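Local coordinates for protein histidine acid phosphatase (Bifidobacterium longum subsp. infantis, PDB 6RXD) that probably removes phosphate groups from inositol polyphosphates such as phytate, as a histidine acid phosphatase of the multiple inositol polyphosphate phosphatase subfamily, at residues 254-267 with 291-303. Residues are numbered along the deposited sequence; the frame is centred on the assembly and turned at random. Where two conformers were deposited one is given.
Sequences LAKLENGEYKWYNT and CGEVSKKIKSEYD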
loop_
_atom_site.group_PDB
_atom_site.type_symbol
_atom_site.label_atom_id
_atom_site.label_comp_id
_atom_site.label_asym_id
_atom_site.label_seq_id
_atom_site.Cartn_x
_atom_site.Cartn_y
_atom_site.Cartn_z
ATOM N N LEU A 254 14.726 25.780 19.235
ATOM C CA LEU A 254 15.138 24.441 18.824
ATOM C C LEU A 254 16.321 23.953 19.645
ATOM O O LEU A 254 16.480 22.762 19.847
ATOM C CB LEU A 254 15.492 24.436 17.340
ATOM C CG LEU A 254 14.296 24.676 16.421
ATOM C CD1 LEU A 254 14.747 24.858 14.975
ATOM C CD2 LEU A 254 13.283 23.540 16.543
ATOM N N ALA A 255 17.154 24.875 20.116
ATOM C CA ALA A 255 18.277 24.482 20.960
ATOM C C ALA A 255 17.791 23.930 22.298
ATOM O O ALA A 255 18.382 22.998 22.839
ATOM C CB ALA A 255 19.237 25.644 21.165
ATOM N N LYS A 256 16.721 24.510 22.839
ATOM C CA LYS A 256 16.123 23.973 24.059
ATOM C C LYS A 256 15.512 22.595 23.848
ATOM O O LYS A 256 15.511 21.765 24.754
ATOM C CB LYS A 256 15.084 24.932 24.640
ATOM C CG LYS A 256 15.674 26.245 25.144
ATOM C CD LYS A 256 14.645 27.049 25.920
ATOM C CE LYS A 256 15.103 28.490 26.111
ATOM N NZ LYS A 256 14.145 29.275 26.942
ATOM N N LEU A 257 14.974 22.356 22.656
ATOM C CA LEU A 257 14.446 21.039 22.332
ATOM C C LEU A 257 15.589 20.022 22.274
ATOM O O LEU A 257 15.504 18.956 22.875
ATOM C CB LEU A 257 13.685 21.066 21.004
ATOM C CG LEU A 257 13.175 19.704 20.517
ATOM C CD1 LEU A 257 12.302 19.047 21.567
ATOM C CD2 LEU A 257 12.419 19.846 19.206
ATOM N N GLU A 258 16.666 20.375 21.577
ATOM C CA GLU A 258 17.797 19.457 21.404
ATOM C C GLU A 258 18.553 19.094 22.684
ATOM O O GLU A 258 19.205 18.048 22.739
ATOM C CB GLU A 258 18.763 19.959 20.330
ATOM C CG GLU A 258 18.391 19.493 18.939
ATOM C CD GLU A 258 18.074 18.004 18.885
ATOM O OE1 GLU A 258 19.020 17.188 18.921
ATOM O OE2 GLU A 258 16.879 17.645 18.819
ATOM N N ASN A 259 18.466 19.935 23.712
ATOM C CA ASN A 259 19.099 19.585 24.983
ATOM C C ASN A 259 18.113 19.274 26.115
ATOM O O ASN A 259 18.452 19.380 27.297
ATOM C CB ASN A 259 20.162 20.610 25.394
ATOM C CG ASN A 259 19.616 22.011 25.498
ATOM O OD1 ASN A 259 18.560 22.233 26.085
ATOM N ND2 ASN A 259 20.342 22.974 24.932
ATOM N N GLY A 260 16.891 18.893 25.741
ATOM C CA GLY A 260 15.955 18.267 26.665
ATOM C C GLY A 260 15.142 19.168 27.569
ATOM O O GLY A 260 14.468 18.691 28.487
ATOM N N GLU A 261 15.195 20.470 27.321
ATOM C CA GLU A 261 14.401 21.410 28.098
ATOM C C GLU A 261 12.943 21.369 27.665
ATOM O O GLU A 261 12.042 21.660 28.458
ATOM C CB GLU A 261 14.961 22.823 27.973
ATOM C CG GLU A 261 16.366 22.950 28.551
ATOM C CD GLU A 261 16.932 24.351 28.438
ATOM O OE1 GLU A 261 16.193 25.319 28.717
ATOM O OE2 GLU A 261 18.120 24.482 28.072
ATOM N N TYR A 262 12.715 21.023 26.401
ATOM C CA TYR A 262 11.360 20.881 25.889
ATOM C C TYR A 262 11.065 19.427 25.584
ATOM O O TYR A 262 11.944 18.675 25.161
ATOM C CB TYR A 262 11.177 21.675 24.604
ATOM C CG TYR A 262 11.024 23.167 24.759
ATOM C CD1 TYR A 262 10.215 23.720 25.746
ATOM C CD2 TYR A 262 11.664 24.028 23.879
ATOM C CE1 TYR A 262 10.067 25.093 25.856
ATOM C CE2 TYR A 262 11.528 25.394 23.987
ATOM C CZ TYR A 262 10.731 25.923 24.972
ATOM O OH TYR A 262 10.602 27.290 25.052
ATOM N N LYS A 263 9.804 19.063 25.768
ATOM C CA LYS A 263 9.352 17.694 25.586
ATOM C C LYS A 263 7.831 17.759 25.548
ATOM O O LYS A 263 7.203 18.371 26.410
ATOM C CB LYS A 263 9.828 16.835 26.759
ATOM C CG LYS A 263 9.958 15.351 26.473
ATOM C CD LYS A 263 10.727 14.652 27.599
ATOM C CE LYS A 263 12.193 15.090 27.632
ATOM N NZ LYS A 263 12.857 14.883 28.957
ATOM N N TRP A 264 7.226 17.157 24.531
ATOM C CA TRP A 264 5.767 17.201 24.448
ATOM C C TRP A 264 5.164 15.825 24.399
ATOM O O TRP A 264 5.639 14.967 23.655
ATOM C CB TRP A 264 5.301 18.022 23.232
ATOM C CG TRP A 264 5.707 19.443 23.350
ATOM C CD1 TRP A 264 5.072 20.422 24.055
ATOM C CD2 TRP A 264 6.858 20.052 22.757
ATOM N NE1 TRP A 264 5.759 21.607 23.943
ATOM C CE2 TRP A 264 6.858 21.409 23.144
ATOM C CE3 TRP A 264 7.885 19.583 21.929
ATOM C CZ2 TRP A 264 7.859 22.302 22.744
ATOM C CZ3 TRP A 264 8.871 20.470 21.524
ATOM C CH2 TRP A 264 8.848 21.818 21.929
ATOM N N TYR A 265 4.127 15.617 25.205
ATOM C CA TYR A 265 3.376 14.369 25.193
ATOM C C TYR A 265 1.996 14.614 24.634
ATOM O O TYR A 265 1.502 15.742 24.631
ATOM C CB TYR A 265 3.256 13.791 26.612
ATOM C CG TYR A 265 4.581 13.376 27.190
ATOM C CD1 TYR A 265 5.043 12.078 27.038
ATOM C CD2 TYR A 265 5.384 14.290 27.865
ATOM C CE1 TYR A 265 6.275 11.695 27.550
ATOM C CE2 TYR A 265 6.615 13.906 28.393
ATOM C CZ TYR A 265 7.050 12.611 28.224
ATOM O OH TYR A 265 8.264 12.222 28.734
ATOM N N ASN A 266 1.370 13.545 24.167
ATOM C CA ASN A 266 0.057 13.643 23.545
ATOM C C ASN A 266 -1.060 13.694 24.589
ATOM O O ASN A 266 -1.882 12.781 24.700
ATOM C CB ASN A 266 -0.127 12.473 22.581
ATOM C CG ASN A 266 -1.334 12.641 21.688
ATOM O OD1 ASN A 266 -1.965 13.704 21.674
ATOM N ND2 ASN A 266 -1.671 11.592 20.937
ATOM N N THR A 267 -1.081 14.792 25.340
ATOM C CA THR A 267 -2.045 15.001 26.413
ATOM C C THR A 267 -2.698 16.370 26.251
ATOM O O THR A 267 -2.346 17.126 25.348
ATOM C CB THR A 267 -1.367 14.956 27.782
ATOM O OG1 THR A 267 -0.416 16.029 27.873
ATOM C CG2 THR A 267 -0.654 13.618 27.987
ATOM N N CYS A 291 -8.982 10.398 19.782
ATOM C CA CYS A 291 -8.319 10.517 21.061
ATOM C C CYS A 291 -7.045 9.685 21.019
ATOM O O CYS A 291 -7.104 8.459 20.932
ATOM C CB CYS A 291 -9.243 9.998 22.155
ATOM S SG CYS A 291 -10.856 10.780 22.169
ATOM N N GLY A 292 -5.898 10.352 21.092
ATOM C CA GLY A 292 -4.620 9.685 20.907
ATOM C C GLY A 292 -4.062 9.043 22.163
ATOM O O GLY A 292 -4.591 9.227 23.261
ATOM N N GLU A 293 -2.984 8.284 22.000
ATOM C CA GLU A 293 -2.332 7.641 23.135
ATOM C C GLU A 293 -1.393 8.634 23.789
ATOM O O GLU A 293 -0.613 9.287 23.106
ATOM C CB GLU A 293 -1.557 6.411 22.669
ATOM C CG GLU A 293 -2.452 5.304 22.161
ATOM C CD GLU A 293 -1.653 4.163 21.604
ATOM O OE1 GLU A 293 -0.414 4.268 21.667
ATOM O OE2 GLU A 293 -2.250 3.177 21.121
ATOM N N VAL A 294 -1.444 8.720 25.115
ATOM C CA VAL A 294 -0.712 9.765 25.824
ATOM C C VAL A 294 0.796 9.566 25.813
ATOM O O VAL A 294 1.536 10.505 26.038
ATOM C CB VAL A 294 -1.194 9.924 27.296
ATOM C CG1 VAL A 294 -2.677 10.214 27.337
ATOM C CG2 VAL A 294 -0.871 8.663 28.122
ATOM N N SER A 295 1.269 8.354 25.551
ATOM C CA SER A 295 2.698 8.073 25.599
ATOM C C SER A 295 3.425 8.586 24.366
ATOM O O SER A 295 4.645 8.698 24.361
ATOM C CB SER A 295 2.951 6.573 25.745
ATOM O OG SER A 295 2.664 6.148 27.057
ATOM N N LYS A 296 2.666 8.869 23.306
ATOM C CA LYS A 296 3.253 9.414 22.082
ATOM C C LYS A 296 3.883 10.774 22.411
ATOM O O LYS A 296 3.303 11.571 23.166
ATOM C CB LYS A 296 2.190 9.583 21.001
ATOM C CG LYS A 296 1.555 8.278 20.498
ATOM C CD LYS A 296 2.576 7.318 19.901
ATOM C CE LYS A 296 1.899 6.008 19.461
ATOM N NZ LYS A 296 2.871 5.007 18.951
ATOM N N LYS A 297 5.055 11.049 21.840
ATOM C CA LYS A 297 5.832 12.209 22.271
ATOM C C LYS A 297 6.767 12.801 21.218
ATOM O O LYS A 297 7.124 12.141 20.236
ATOM C CB LYS A 297 6.652 11.841 23.510
ATOM C CG LYS A 297 7.647 10.708 23.295
ATOM C CD LYS A 297 8.111 10.199 24.663
ATOM C CE LYS A 297 8.549 8.751 24.635
ATOM N NZ LYS A 297 8.785 8.280 26.038
ATOM N N ILE A 298 7.133 14.064 21.431
ATOM C CA ILE A 298 8.194 14.722 20.676
ATOM C C ILE A 298 9.287 15.068 21.691
ATOM O O ILE A 298 9.039 15.822 22.641
ATOM C CB ILE A 298 7.693 16.020 19.980
ATOM C CG1 ILE A 298 6.802 15.689 18.776
ATOM C CG2 ILE A 298 8.863 16.892 19.531
ATOM C CD1 ILE A 298 6.125 16.942 18.136
ATOM N N LYS A 299 10.486 14.513 21.525
ATOM C CA LYS A 299 11.558 14.836 22.466
ATOM C C LYS A 299 12.841 15.270 21.777
ATOM O O LYS A 299 13.859 15.503 22.423
ATOM C CB LYS A 299 11.828 13.684 23.444
ATOM C CG LYS A 299 12.510 12.480 22.837
ATOM C CD LYS A 299 11.503 11.393 22.523
ATOM C CE LYS A 299 12.164 10.185 21.877
ATOM N NZ LYS A 299 12.236 9.020 22.800
ATOM N N SER A 300 12.781 15.424 20.464
ATOM C CA SER A 300 13.948 15.850 19.722
ATOM C C SER A 300 13.516 16.504 18.438
ATOM O O SER A 300 12.359 16.363 18.028
ATOM C CB SER A 300 14.798 14.648 19.341
ATOM O OG SER A 300 14.064 13.813 18.467
ATOM N N GLU A 301 14.460 17.169 17.771
ATOM C CA GLU A 301 14.183 17.704 16.437
ATOM C C GLU A 301 13.794 16.615 15.444
ATOM O O GLU A 301 12.903 16.820 14.627
ATOM C CB GLU A 301 15.375 18.488 15.876
ATOM C CG GLU A 301 15.646 19.805 16.583
ATOM C CD GLU A 301 16.907 20.471 16.076
ATOM O OE1 GLU A 301 17.820 19.754 15.615
ATOM O OE2 GLU A 301 16.996 21.713 16.125
ATOM N N TYR A 302 14.476 15.472 15.497
ATOM C CA TYR A 302 14.089 14.340 14.669
ATOM C C TYR A 302 12.601 14.017 14.811
ATOM O O TYR A 302 11.911 13.866 13.812
ATOM C CB TYR A 302 14.942 13.095 14.970
ATOM C CG TYR A 302 14.491 11.834 14.250
ATOM C CD1 TYR A 302 15.091 11.441 13.064
ATOM C CD2 TYR A 302 13.461 11.046 14.754
ATOM C CE1 TYR A 302 14.675 10.295 12.395
ATOM C CE2 TYR A 302 13.037 9.903 14.097
ATOM C CZ TYR A 302 13.653 9.533 12.920
ATOM O OH TYR A 302 13.235 8.395 12.265
ATOM N N ASP A 303 12.112 13.903 16.045
ATOM C CA ASP A 303 10.703 13.592 16.266
ATOM C C ASP A 303 9.777 14.626 15.652
ATOM O O ASP A 303 8.789 14.268 15.003
ATOM C CB ASP A 303 10.392 13.532 17.765
ATOM C CG ASP A 303 11.005 12.335 18.447
ATOM O OD1 ASP A 303 11.449 11.383 17.764
ATOM O OD2 ASP A 303 11.016 12.351 19.692
HETATM O O HOH W 1 16.565 16.187 22.614
HETATM O O HOH W 2 17.191 15.359 16.519
HETATM O O HOH W 3 13.429 16.433 24.925
HETATM O O HOH W 4 -4.379 11.909 24.375
HETATM O O HOH W 5 -4.829 12.882 21.959
#
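Trp264 and Ile298 form the hydrogen-bonded pair of a separate two-stranded antiparallel sheet, apart from the large mixed sheet of the histidine phosphatase fold, Trp264 N giving to Ile298 O (2.9 Å) and Ile298 N to Trp264 O (2.8 Å). On the face that both side chains share, turned to helix 55-69, Ile298 CG2 comes to the indole edge near its plane, 3.7 Å from Trp264 CE3, while the indole NE1 is hydrogen-bonded to Thr65 OG1. The other face carries Tyr265 and Lys297, side by side and pointing the same way; the aliphatic part of the lysine follows the phenol, with Lys297 CD 3.7 Å from Tyr265 CE1. Beyond this pair Asn266 turns toward the 293-296 beta turn. With CG anti to the backbone N (chi1 -168°), Asn266 ND2, hydrogen-bonded chiefly to Tyr53 O, adds a weak bond to Glu293 O (3.3 Å). Water 5 joins Asn266 OD1 to Gly292 N.

At the opposite end, helix 251-258 closes in a Schellman motif with Gly260 as C-prime residue and meets the start of helix 301-317, where Ser300 is the N-cap. Leu257 CD2 lies 3.6 Å from Ser300 C. Glu301 crosses Glu258 at about a right angle, their carboxylate planes 27° apart and the like-charged Glu258 OE2 and Glu301 OE1 3.9 Å from each other. The extended chain of Glu301 takes OE2 past Leu254 CB to a hydrogen bond with His242 ND1; both Glu301 and His242 are ligands of a zinc seen bound to this protein, though Glu301 holds none here. Glu258 bends at chi2, directing OE2 to the first turn of that helix: Glu301 N meets it at 2.7 Å in an almost straight hydrogen bond (176°), nearly along the carboxylate C-O axis.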